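Local coordinates for metallo-beta-lactamase domain-containing protein 1 (Thermotoga maritima, PDB 1ZTC) that is a metallo-beta-lactamase-fold protein with a two-nickel site, probably a metal-dependent hydrolase and possibly an endoribonuclease, at residues N31-Y39 against I49-L60; A96-K105 against I124-G135. All blocks are in the same frame, centred on the assembly; numbering follows the deposited sequence.

Contact 1: N31-Y39 against I49-L60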
loop_
_atom_site.group_PDB
_atom_site.type_symbol
_atom_site.label_atom_id
_atom_site.label_comp_id
_atom_site.label_asym_id
_atom_site.label_seq_id
_atom_site.Cartn_x
_atom_site.Cartn_y
_atom_site.Cartn_z
ATOM N N ASN A 31 -4.724 6.727 -2.869
ATOM C CA ASN A 31 -5.862 5.993 -3.318
ATOM C C ASN A 31 -5.427 5.060 -4.444
ATOM O O ASN A 31 -5.207 5.486 -5.593
ATOM C CB ASN A 31 -6.917 6.968 -3.809
ATOM C CG ASN A 31 -8.210 6.304 -4.072
ATOM O OD1 ASN A 31 -8.256 5.105 -4.384
ATOM N ND2 ASN A 31 -9.291 7.057 -3.906
ATOM N N ALA A 32 -5.243 3.793 -4.104
ATOM C CA ALA A 32 -4.821 2.840 -5.098
ATOM C C ALA A 32 -5.653 1.558 -5.026
ATOM O O ALA A 32 -5.141 0.471 -5.297
ATOM C CB ALA A 32 -3.310 2.554 -4.917
ATOM N N HIS A 33 -6.943 1.696 -4.724
ATOM C CA HIS A 33 -7.855 0.583 -4.825
ATOM C C HIS A 33 -7.772 -0.022 -6.220
ATOM O O HIS A 33 -7.561 0.691 -7.181
ATOM C CB HIS A 33 -9.285 1.027 -4.596
ATOM C CG HIS A 33 -9.567 1.498 -3.211
ATOM N ND1 HIS A 33 -9.176 0.796 -2.090
ATOM C CD2 HIS A 33 -10.198 2.614 -2.764
ATOM C CE1 HIS A 33 -9.591 1.440 -1.012
ATOM N NE2 HIS A 33 -10.208 2.550 -1.392
ATOM N N PHE A 34 -7.931 -1.341 -6.309
ATOM C CA PHE A 34 -7.830 -2.021 -7.559
ATOM C C PHE A 34 -8.773 -3.233 -7.538
ATOM O O PHE A 34 -8.770 -4.051 -6.598
ATOM C CB PHE A 34 -6.386 -2.383 -7.895
ATOM C CG PHE A 34 -5.760 -3.368 -6.971
ATOM C CD1 PHE A 34 -5.328 -2.982 -5.718
ATOM C CD2 PHE A 34 -5.612 -4.709 -7.344
ATOM C CE1 PHE A 34 -4.726 -3.904 -4.837
ATOM C CE2 PHE A 34 -5.017 -5.606 -6.478
ATOM C CZ PHE A 34 -4.589 -5.205 -5.221
ATOM N N SER A 35 -9.581 -3.340 -8.585
ATOM C CA SER A 35 -10.527 -4.432 -8.654
ATOM C C SER A 35 -9.895 -5.712 -9.198
ATOM O O SER A 35 -8.890 -5.710 -9.911
ATOM C CB SER A 35 -11.782 -4.056 -9.476
ATOM O OG SER A 35 -11.540 -4.073 -10.870
ATOM N N THR A 36 -10.535 -6.807 -8.829
ATOM C CA THR A 36 -10.421 -8.065 -9.533
ATOM C C THR A 36 -10.679 -7.846 -11.025
ATOM O O THR A 36 -11.537 -7.036 -11.416
ATOM C CB THR A 36 -11.452 -9.018 -8.956
ATOM O OG1 THR A 36 -11.107 -9.265 -7.589
ATOM C CG2 THR A 36 -11.493 -10.349 -9.733
ATOM N N VAL A 37 -9.928 -8.568 -11.848
ATOM C CA VAL A 37 -10.080 -8.540 -13.304
ATOM C C VAL A 37 -10.326 -9.982 -13.785
ATOM O O VAL A 37 -9.540 -10.889 -13.544
ATOM C CB VAL A 37 -8.846 -7.989 -14.036
ATOM C CG1 VAL A 37 -9.065 -7.975 -15.579
ATOM C CG2 VAL A 37 -8.513 -6.616 -13.534
ATOM N N VAL A 38 -11.452 -10.146 -14.453
ATOM C CA VAL A 38 -11.940 -11.420 -14.954
ATOM C C VAL A 38 -11.840 -11.423 -16.474
ATOM O O VAL A 38 -12.236 -10.459 -17.141
ATOM C CB VAL A 38 -13.418 -11.624 -14.503
ATOM C CG1 VAL A 38 -14.110 -12.709 -15.272
ATOM C CG2 VAL A 38 -13.428 -11.935 -12.996
ATOM N N TYR A 39 -11.294 -12.518 -16.993
ATOM C CA TYR A 39 -11.132 -12.734 -18.408
ATOM C C TYR A 39 -11.906 -13.990 -18.807
ATOM O O TYR A 39 -11.844 -15.009 -18.110
ATOM C CB TYR A 39 -9.656 -12.919 -18.723
ATOM C CG TYR A 39 -9.341 -13.271 -20.173
ATOM C CD1 TYR A 39 -9.445 -12.325 -21.172
ATOM C CD2 TYR A 39 -8.917 -14.546 -20.526
ATOM C CE1 TYR A 39 -9.151 -12.623 -22.462
ATOM C CE2 TYR A 39 -8.612 -14.852 -21.842
ATOM C CZ TYR A 39 -8.718 -13.875 -22.802
ATOM O OH TYR A 39 -8.419 -14.141 -24.123
ATOM N N ILE A 49 -14.323 -8.547 -17.617
ATOM C CA ILE A 49 -15.249 -7.927 -16.675
ATOM C C ILE A 49 -14.432 -7.207 -15.620
ATOM O O ILE A 49 -13.647 -7.849 -14.909
ATOM C CB ILE A 49 -16.190 -8.948 -16.021
ATOM C CG1 ILE A 49 -16.987 -9.698 -17.102
ATOM C CG2 ILE A 49 -17.159 -8.260 -15.084
ATOM C CD1 ILE A 49 -17.957 -10.761 -16.541
ATOM N N ASP A 50 -14.626 -5.883 -15.541
ATOM C CA ASP A 50 -13.890 -4.969 -14.656
ATOM C C ASP A 50 -12.393 -5.007 -14.966
ATOM O O ASP A 50 -11.659 -5.758 -14.335
ATOM C CB ASP A 50 -14.176 -5.255 -13.178
ATOM C CG ASP A 50 -15.547 -4.751 -12.738
ATOM O OD1 ASP A 50 -16.251 -4.154 -13.585
ATOM O OD2 ASP A 50 -15.912 -4.930 -11.556
ATOM N N PRO A 51 -11.949 -4.191 -15.950
ATOM C CA PRO A 51 -10.545 -4.182 -16.382
ATOM C C PRO A 51 -9.530 -3.708 -15.342
ATOM O O PRO A 51 -8.323 -3.948 -15.499
ATOM C CB PRO A 51 -10.558 -3.267 -17.625
ATOM C CG PRO A 51 -11.734 -2.372 -17.408
ATOM C CD PRO A 51 -12.766 -3.263 -16.754
ATOM N N GLY A 52 -10.021 -3.036 -14.294
ATOM C CA GLY A 52 -9.214 -2.714 -13.174
ATOM C C GLY A 52 -8.525 -1.361 -13.211
ATOM O O GLY A 52 -8.868 -0.460 -13.978
ATOM N N ASN A 53 -7.529 -1.240 -12.352
ATOM C CA ASN A 53 -6.876 0.014 -12.095
ATOM C C ASN A 53 -5.411 -0.029 -12.529
ATOM O O ASN A 53 -4.824 -1.086 -12.689
ATOM C CB ASN A 53 -6.984 0.323 -10.602
ATOM C CG ASN A 53 -6.647 1.767 -10.274
ATOM O OD1 ASN A 53 -6.954 2.663 -11.057
ATOM N ND2 ASN A 53 -5.888 1.972 -9.178
ATOM N N LEU A 54 -4.848 1.154 -12.714
ATOM C CA LEU A 54 -3.514 1.352 -13.186
ATOM C C LEU A 54 -2.468 0.570 -12.394
ATOM O O LEU A 54 -1.478 0.078 -12.946
ATOM C CB LEU A 54 -3.208 2.855 -13.109
ATOM C CG LEU A 54 -1.832 3.308 -13.594
ATOM C CD1 LEU A 54 -1.642 2.926 -15.044
ATOM C CD2 LEU A 54 -1.677 4.825 -13.405
ATOM N N SER A 55 -2.686 0.460 -11.091
ATOM C CA SER A 55 -1.764 -0.207 -10.214
ATOM C C SER A 55 -1.570 -1.726 -10.482
ATOM O O SER A 55 -0.574 -2.303 -10.032
ATOM C CB SER A 55 -2.172 0.064 -8.758
ATOM O OG SER A 55 -3.452 -0.455 -8.465
ATOM N N SER A 56 -2.507 -2.341 -11.221
ATOM C CA SER A 56 -2.406 -3.740 -11.654
ATOM C C SER A 56 -1.646 -3.957 -12.972
ATOM O O SER A 56 -1.594 -5.074 -13.481
ATOM C CB SER A 56 -3.803 -4.334 -11.798
ATOM O OG SER A 56 -4.406 -4.411 -10.532
HETATM N N MSE A 57 -1.029 -2.905 -13.496
HETATM C CA MSE A 57 -0.408 -2.941 -14.809
HETATM C C MSE A 57 0.660 -4.026 -14.963
HETATM O O MSE A 57 0.731 -4.664 -16.013
HETATM C CB MSE A 57 0.179 -1.557 -15.196
HETATM C CG MSE A 57 1.342 -1.108 -14.305
HETATM SE SE MSE A 57 1.936 0.691 -14.809
HETATM C CE MSE A 57 1.859 1.546 -12.918
ATOM N N ASP A 58 1.488 -4.246 -13.948
ATOM C CA ASP A 58 2.518 -5.294 -14.052
ATOM C C ASP A 58 1.890 -6.691 -14.041
ATOM O O ASP A 58 2.352 -7.578 -14.732
ATOM C CB ASP A 58 3.530 -5.228 -12.914
ATOM C CG ASP A 58 4.339 -3.938 -12.916
ATOM O OD1 ASP A 58 4.462 -3.327 -14.007
ATOM O OD2 ASP A 58 4.860 -3.573 -11.822
ATOM N N GLU A 59 0.855 -6.888 -13.224
ATOM C CA GLU A 59 0.193 -8.191 -13.190
ATOM C C GLU A 59 -0.506 -8.471 -14.513
ATOM O O GLU A 59 -0.450 -9.597 -15.032
ATOM C CB GLU A 59 -0.805 -8.320 -12.028
ATOM C CG GLU A 59 -1.229 -9.783 -11.793
ATOM C CD GLU A 59 -2.023 -10.016 -10.502
ATOM O OE1 GLU A 59 -2.460 -9.021 -9.849
ATOM O OE2 GLU A 59 -2.169 -11.212 -10.147
ATOM N N LEU A 60 -1.188 -7.457 -15.050
ATOM C CA LEU A 60 -1.857 -7.618 -16.320
ATOM C C LEU A 60 -0.887 -7.905 -17.446
ATOM O O LEU A 60 -1.151 -8.769 -18.279
ATOM C CB LEU A 60 -2.731 -6.413 -16.641
ATOM C CG LEU A 60 -3.967 -6.347 -15.745
ATOM C CD1 LEU A 60 -4.561 -4.955 -15.815
ATOM C CD2 LEU A 60 -4.998 -7.411 -16.096
HETATM O O HOH W 1 -4.967 4.770 -8.437
HETATM O O HOH W 2 -7.130 -3.876 -10.865
HETATM O O HOH W 3 -13.621 -8.556 -12.174
#
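The ring of Phe34 meets the hydroxyls of Ser55 and Ser56 obliquely, CD2 lying 3.4 Å from Ser56 OG, while a water sits in the ring plane at its edge. That water donates to Ser35 O and Ser56 OG and accepts from Asn53 N. Chi1 of 65° puts CG of Phe34 between its backbone N and carbonyl carbon and the ring against the 3-10 turn 54-56 that leads into helix 57-67; Phe25 of a third subunit packs on it. Asn53 ND2 lies 2.9 Å from His33 O, and a second water links it to Asn31 O. Val37 CG2 presses on Pro51 O at 3.3 Å, and its CG1 reaches Leu60 CD2. Val38 and Ile49 form an antiparallel hydrogen-bonded pair, with Val38 N 3.2 Å from Ile49 O and Ile49 N 2.9 Å from Val38 O. Asp50 OD2 bonds His86 ND1 and Thr80 OG1 and, from the second shell, probably helps to orient a nickel ligand. Ser35 OG donates to Thr36 O at 3.0 Å, and its side chain lies about 5 Å from a nickel ion. Loops at strand ends that carry or steady the ligands of a two-metal centre, as 32-36 and 50-53 do, belong to the metallo-beta-lactamase fold.

Contact 2: A96-K105 against I124-G135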
loop_
_atom_site.group_PDB
_atom_site.type_symbol
_atom_site.label_atom_id
_atom_site.label_comp_id
_atom_site.label_asym_id
_atom_site.label_seq_id
_atom_site.Cartn_x
_atom_site.Cartn_y
_atom_site.Cartn_z
ATOM N N ALA A 96 -12.764 -2.828 -28.223
ATOM C CA ALA A 96 -13.795 -3.466 -27.445
ATOM C C ALA A 96 -15.117 -2.722 -27.514
ATOM O O ALA A 96 -15.175 -1.509 -27.725
ATOM C CB ALA A 96 -13.351 -3.574 -26.001
ATOM N N THR A 97 -16.185 -3.492 -27.365
ATOM C CA THR A 97 -17.488 -2.947 -27.048
ATOM C C THR A 97 -17.588 -2.946 -25.534
ATOM O O THR A 97 -17.230 -3.934 -24.882
ATOM C CB THR A 97 -18.587 -3.802 -27.655
ATOM O OG1 THR A 97 -18.349 -3.887 -29.065
ATOM C CG2 THR A 97 -19.977 -3.200 -27.377
ATOM N N PHE A 98 -18.073 -1.832 -24.993
ATOM C CA PHE A 98 -18.229 -1.645 -23.571
ATOM C C PHE A 98 -19.663 -1.802 -23.145
ATOM O O PHE A 98 -20.552 -1.321 -23.828
ATOM C CB PHE A 98 -17.700 -0.260 -23.176
ATOM C CG PHE A 98 -16.237 -0.113 -23.428
ATOM C CD1 PHE A 98 -15.324 -0.623 -22.522
ATOM C CD2 PHE A 98 -15.770 0.479 -24.600
ATOM C CE1 PHE A 98 -13.963 -0.541 -22.749
ATOM C CE2 PHE A 98 -14.398 0.564 -24.839
ATOM C CZ PHE A 98 -13.497 0.047 -23.903
ATOM N N TYR A 99 -19.886 -2.469 -22.002
ATOM C CA TYR A 99 -21.252 -2.743 -21.510
ATOM C C TYR A 99 -21.376 -2.204 -20.109
ATOM O O TYR A 99 -20.543 -2.504 -19.245
ATOM C CB TYR A 99 -21.566 -4.245 -21.475
ATOM C CG TYR A 99 -21.414 -4.977 -22.786
ATOM C CD1 TYR A 99 -20.160 -5.170 -23.338
ATOM C CD2 TYR A 99 -22.513 -5.527 -23.443
ATOM C CE1 TYR A 99 -19.986 -5.850 -24.508
ATOM C CE2 TYR A 99 -22.353 -6.210 -24.655
ATOM C CZ TYR A 99 -21.072 -6.363 -25.171
ATOM O OH TYR A 99 -20.840 -7.030 -26.345
ATOM N N VAL A 100 -22.441 -1.450 -19.884
ATOM C CA VAL A 100 -22.635 -0.717 -18.638
ATOM C C VAL A 100 -24.132 -0.437 -18.482
ATOM O O VAL A 100 -24.835 -0.287 -19.484
ATOM C CB VAL A 100 -21.806 0.638 -18.644
ATOM C CG1 VAL A 100 -22.261 1.549 -19.728
ATOM C CG2 VAL A 100 -21.849 1.358 -17.315
ATOM N N HIS A 101 -24.605 -0.374 -17.238
ATOM C CA HIS A 101 -26.005 -0.070 -16.980
ATOM C C HIS A 101 -26.333 1.352 -17.398
ATOM O O HIS A 101 -25.592 2.297 -17.092
ATOM C CB HIS A 101 -26.379 -0.286 -15.499
ATOM C CG HIS A 101 -27.863 -0.268 -15.257
ATOM N ND1 HIS A 101 -28.600 0.894 -15.258
ATOM C CD2 HIS A 101 -28.753 -1.279 -15.086
ATOM C CE1 HIS A 101 -29.878 0.603 -15.069
ATOM N NE2 HIS A 101 -29.994 -0.709 -14.955
ATOM N N GLU A 102 -27.469 1.505 -18.076
ATOM C CA GLU A 102 -27.872 2.773 -18.683
ATOM C C GLU A 102 -27.929 3.969 -17.725
ATOM O O GLU A 102 -27.687 5.110 -18.130
ATOM C CB GLU A 102 -29.236 2.606 -19.388
ATOM C CG GLU A 102 -30.369 2.104 -18.478
ATOM C CD GLU A 102 -31.710 2.010 -19.165
ATOM O OE1 GLU A 102 -31.809 2.294 -20.382
ATOM O OE2 GLU A 102 -32.675 1.639 -18.468
ATOM N N VAL A 103 -28.184 3.715 -16.446
ATOM C CA VAL A 103 -28.405 4.793 -15.498
ATOM C C VAL A 103 -27.090 5.520 -15.115
ATOM O O VAL A 103 -27.125 6.552 -14.468
ATOM C CB VAL A 103 -29.263 4.263 -14.292
ATOM C CG1 VAL A 103 -28.452 3.479 -13.341
ATOM C CG2 VAL A 103 -29.965 5.364 -13.570
ATOM N N TYR A 104 -25.947 5.028 -15.595
ATOM C CA TYR A 104 -24.678 5.738 -15.415
ATOM C C TYR A 104 -24.730 7.104 -16.088
ATOM O O TYR A 104 -24.137 8.060 -15.600
ATOM C CB TYR A 104 -23.479 4.912 -15.918
ATOM C CG TYR A 104 -22.961 5.246 -17.297
ATOM C CD1 TYR A 104 -23.515 4.669 -18.427
ATOM C CD2 TYR A 104 -21.917 6.153 -17.466
ATOM C CE1 TYR A 104 -23.047 4.988 -19.701
ATOM C CE2 TYR A 104 -21.435 6.472 -18.741
ATOM C CZ TYR A 104 -21.995 5.887 -19.853
ATOM O OH TYR A 104 -21.521 6.204 -21.116
ATOM N N LYS A 105 -25.449 7.187 -17.202
ATOM C CA LYS A 105 -25.610 8.457 -17.917
ATOM C C LYS A 105 -26.325 9.552 -17.114
ATOM O O LYS A 105 -26.253 10.718 -17.482
ATOM C CB LYS A 105 -26.346 8.226 -19.232
ATOM C CG LYS A 105 -25.473 7.564 -20.268
ATOM C CD LYS A 105 -26.145 7.484 -21.631
ATOM C CE LYS A 105 -25.126 7.728 -22.764
ATOM N NZ LYS A 105 -24.027 6.696 -22.832
ATOM N N ILE A 124 -14.335 7.687 -19.438
ATOM C CA ILE A 124 -15.660 7.441 -19.999
ATOM C C ILE A 124 -15.734 7.855 -21.457
ATOM O O ILE A 124 -16.311 7.147 -22.256
ATOM C CB ILE A 124 -16.742 8.172 -19.200
ATOM C CG1 ILE A 124 -16.911 7.517 -17.833
ATOM C CG2 ILE A 124 -18.094 8.240 -19.961
ATOM C CD1 ILE A 124 -17.593 8.400 -16.812
ATOM N N SER A 125 -15.103 8.984 -21.801
ATOM C CA SER A 125 -15.044 9.451 -23.183
ATOM C C SER A 125 -14.302 8.535 -24.134
ATOM O O SER A 125 -14.474 8.649 -25.333
ATOM C CB SER A 125 -14.352 10.815 -23.247
ATOM O OG SER A 125 -15.209 11.769 -22.678
ATOM N N SER A 126 -13.440 7.677 -23.613
ATOM C CA SER A 126 -12.673 6.785 -24.447
ATOM C C SER A 126 -13.506 5.620 -24.971
ATOM O O SER A 126 -13.076 4.936 -25.894
ATOM C CB SER A 126 -11.448 6.264 -23.669
ATOM O OG SER A 126 -11.777 5.223 -22.743
ATOM N N TRP A 127 -14.687 5.388 -24.389
ATOM C CA TRP A 127 -15.537 4.265 -24.805
ATOM C C TRP A 127 -16.291 4.648 -26.065
ATOM O O TRP A 127 -17.292 5.363 -25.993
ATOM C CB TRP A 127 -16.549 3.896 -23.736
ATOM C CG TRP A 127 -15.948 3.671 -22.384
ATOM C CD1 TRP A 127 -14.652 3.340 -22.100
ATOM C CD2 TRP A 127 -16.627 3.763 -21.138
ATOM N NE1 TRP A 127 -14.477 3.215 -20.732
ATOM C CE2 TRP A 127 -15.676 3.477 -20.118
ATOM C CE3 TRP A 127 -17.945 4.072 -20.774
ATOM C CZ2 TRP A 127 -16.005 3.510 -18.758
ATOM C CZ3 TRP A 127 -18.278 4.089 -19.422
ATOM C CH2 TRP A 127 -17.313 3.802 -18.433
ATOM N N LYS A 128 -15.828 4.170 -27.211
ATOM C CA LYS A 128 -16.443 4.577 -28.480
ATOM C C LYS A 128 -17.686 3.738 -28.822
ATOM O O LYS A 128 -18.629 4.257 -29.359
ATOM C CB LYS A 128 -15.411 4.567 -29.615
ATOM C CG LYS A 128 -14.156 5.452 -29.361
ATOM C CD LYS A 128 -14.500 6.932 -29.022
ATOM C CE LYS A 128 -13.272 7.694 -28.474
ATOM N NZ LYS A 128 -13.579 9.072 -27.946
ATOM N N ASN A 129 -17.697 2.458 -28.475
ATOM C CA ASN A 129 -18.868 1.624 -28.700
ATOM C C ASN A 129 -19.341 1.093 -27.373
ATOM O O ASN A 129 -18.615 0.341 -26.679
ATOM C CB ASN A 129 -18.549 0.480 -29.644
ATOM C CG ASN A 129 -18.103 0.976 -30.997
ATOM O OD1 ASN A 129 -16.914 0.966 -31.305
ATOM N ND2 ASN A 129 -19.050 1.455 -31.796
ATOM N N VAL A 130 -20.560 1.484 -27.025
ATOM C CA VAL A 130 -21.145 1.202 -25.731
ATOM C C VAL A 130 -22.512 0.549 -25.884
ATOM O O VAL A 130 -23.354 1.028 -26.642
ATOM C CB VAL A 130 -21.285 2.505 -24.916
ATOM C CG1 VAL A 130 -21.878 2.220 -23.557
ATOM C CG2 VAL A 130 -19.912 3.201 -24.773
ATOM N N VAL A 131 -22.723 -0.547 -25.169
ATOM C CA VAL A 131 -24.034 -1.169 -25.066
ATOM C C VAL A 131 -24.594 -0.847 -23.694
ATOM O O VAL A 131 -23.949 -1.116 -22.684
ATOM C CB VAL A 131 -23.937 -2.686 -25.255
ATOM C CG1 VAL A 131 -25.278 -3.380 -24.915
ATOM C CG2 VAL A 131 -23.560 -2.969 -26.708
ATOM N N LEU A 132 -25.784 -0.239 -23.669
ATOM C CA LEU A 132 -26.433 0.123 -22.412
ATOM C C LEU A 132 -27.309 -1.017 -21.928
ATOM O O LEU A 132 -28.148 -1.504 -22.664
ATOM C CB LEU A 132 -27.254 1.414 -22.587
ATOM C CG LEU A 132 -26.406 2.600 -23.069
ATOM C CD1 LEU A 132 -27.313 3.770 -23.375
ATOM C CD2 LEU A 132 -25.332 3.012 -22.084
ATOM N N LEU A 133 -27.085 -1.463 -20.699
ATOM C CA LEU A 133 -27.835 -2.566 -20.109
ATOM C C LEU A 133 -28.884 -2.053 -19.120
ATOM O O LEU A 133 -28.786 -0.910 -18.602
ATOM C CB LEU A 133 -26.876 -3.519 -19.395
ATOM C CG LEU A 133 -25.801 -4.154 -20.283
ATOM C CD1 LEU A 133 -24.810 -4.933 -19.434
ATOM C CD2 LEU A 133 -26.445 -5.047 -21.381
ATOM N N LYS A 134 -29.917 -2.872 -18.905
ATOM C CA LYS A 134 -30.987 -2.564 -17.943
ATOM C C LYS A 134 -31.011 -3.537 -16.760
ATOM O O LYS A 134 -31.577 -3.225 -15.711
ATOM C CB LYS A 134 -32.326 -2.621 -18.644
ATOM C CG LYS A 134 -32.449 -1.641 -19.792
ATOM C CD LYS A 134 -33.906 -1.577 -20.300
ATOM C CE LYS A 134 -34.176 -0.413 -21.300
ATOM N NZ LYS A 134 -34.756 0.827 -20.658
ATOM N N GLY A 135 -30.392 -4.708 -16.932
ATOM C CA GLY A 135 -30.563 -5.819 -16.008
ATOM C C GLY A 135 -31.482 -6.888 -16.609
ATOM O O GLY A 135 -32.367 -6.583 -17.379
HETATM O O HOH W 4 -15.283 0.986 -28.225
HETATM O O HOH W 5 -30.966 -0.124 -22.447
#
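Phe98 lays its ring against the five-membered ring of Trp127 in a face-to-face stack, centroids 4.3 Å apart and planes at 27°. Followed outward, Phe98 CB lies 3.7 Å from Asn129 O, CG faces Trp127 CG, and CD2 comes 3.6 Å from Trp127 CB. Beyond them CE1, CE2 and CZ meet Trp127 CD1, which stands over the ring centre; Ala96 CB lies over the opposite face, toward its edge. CG of Phe98 is anti to the carbonyl carbon (chi1 -64°), which lays the ring on the Trp127 indole. Ile124 CA covers the other face of the indole, whose NE1 bonds Ser90. Tyr104 completes the aromatic cluster obliquely, taking Leu132 CD2 and Ile124 CG2 at its edge. Across the strands, Phe98 N bonds Asn129 O, Val131 N bonds Phe98 O at 2.7 Å, and the parallel ladder continues through Val100 and Leu133 to Glu102 N. On the face that carries Tyr99 and Val131, the two side chains run alongside each other, and the Tyr99 hydroxyl bonds Asp76. At the ladder's end Leu133 O sits over the centre of the His101 ring, whose ND1 accepts Val103 N at 3.1 Å. Lys134 NZ meets Glu102 OE2 on its syn side at 3.1 Å, forming a salt bridge. This beta-alpha-beta unit combines three kinds of adhesion: directional backbone bonds between the strands, aromatic and aliphatic packing on the Phe98, Val100 and Leu132 face, against Trp127 and the end of helix 114-125, and an ion pair at the solvent-facing end of the ladder, probably weakened by nearby water.

Both contacts reach the same mixed sheet but at different places: contact 1 at the antiparallel pairing of strands 37-42 and 45-49, contact 2 at the parallel pairing of 97-101 with the outermost strand, 130-133. Their centres are 19 Å apart, and their nearest atoms, about 6 Å apart, do not touch. Contact 1 is almost wholly buried, lies next to the nickel site and is reached by two other subunits; with a single bridged residue pair, it is joined for the rest by waters, small polar side chains and a few apolar touches. Contact 2 is partly buried and untouched by other chains. It pairs a regular ladder with aromatic packing inside and a charged pair toward solvent.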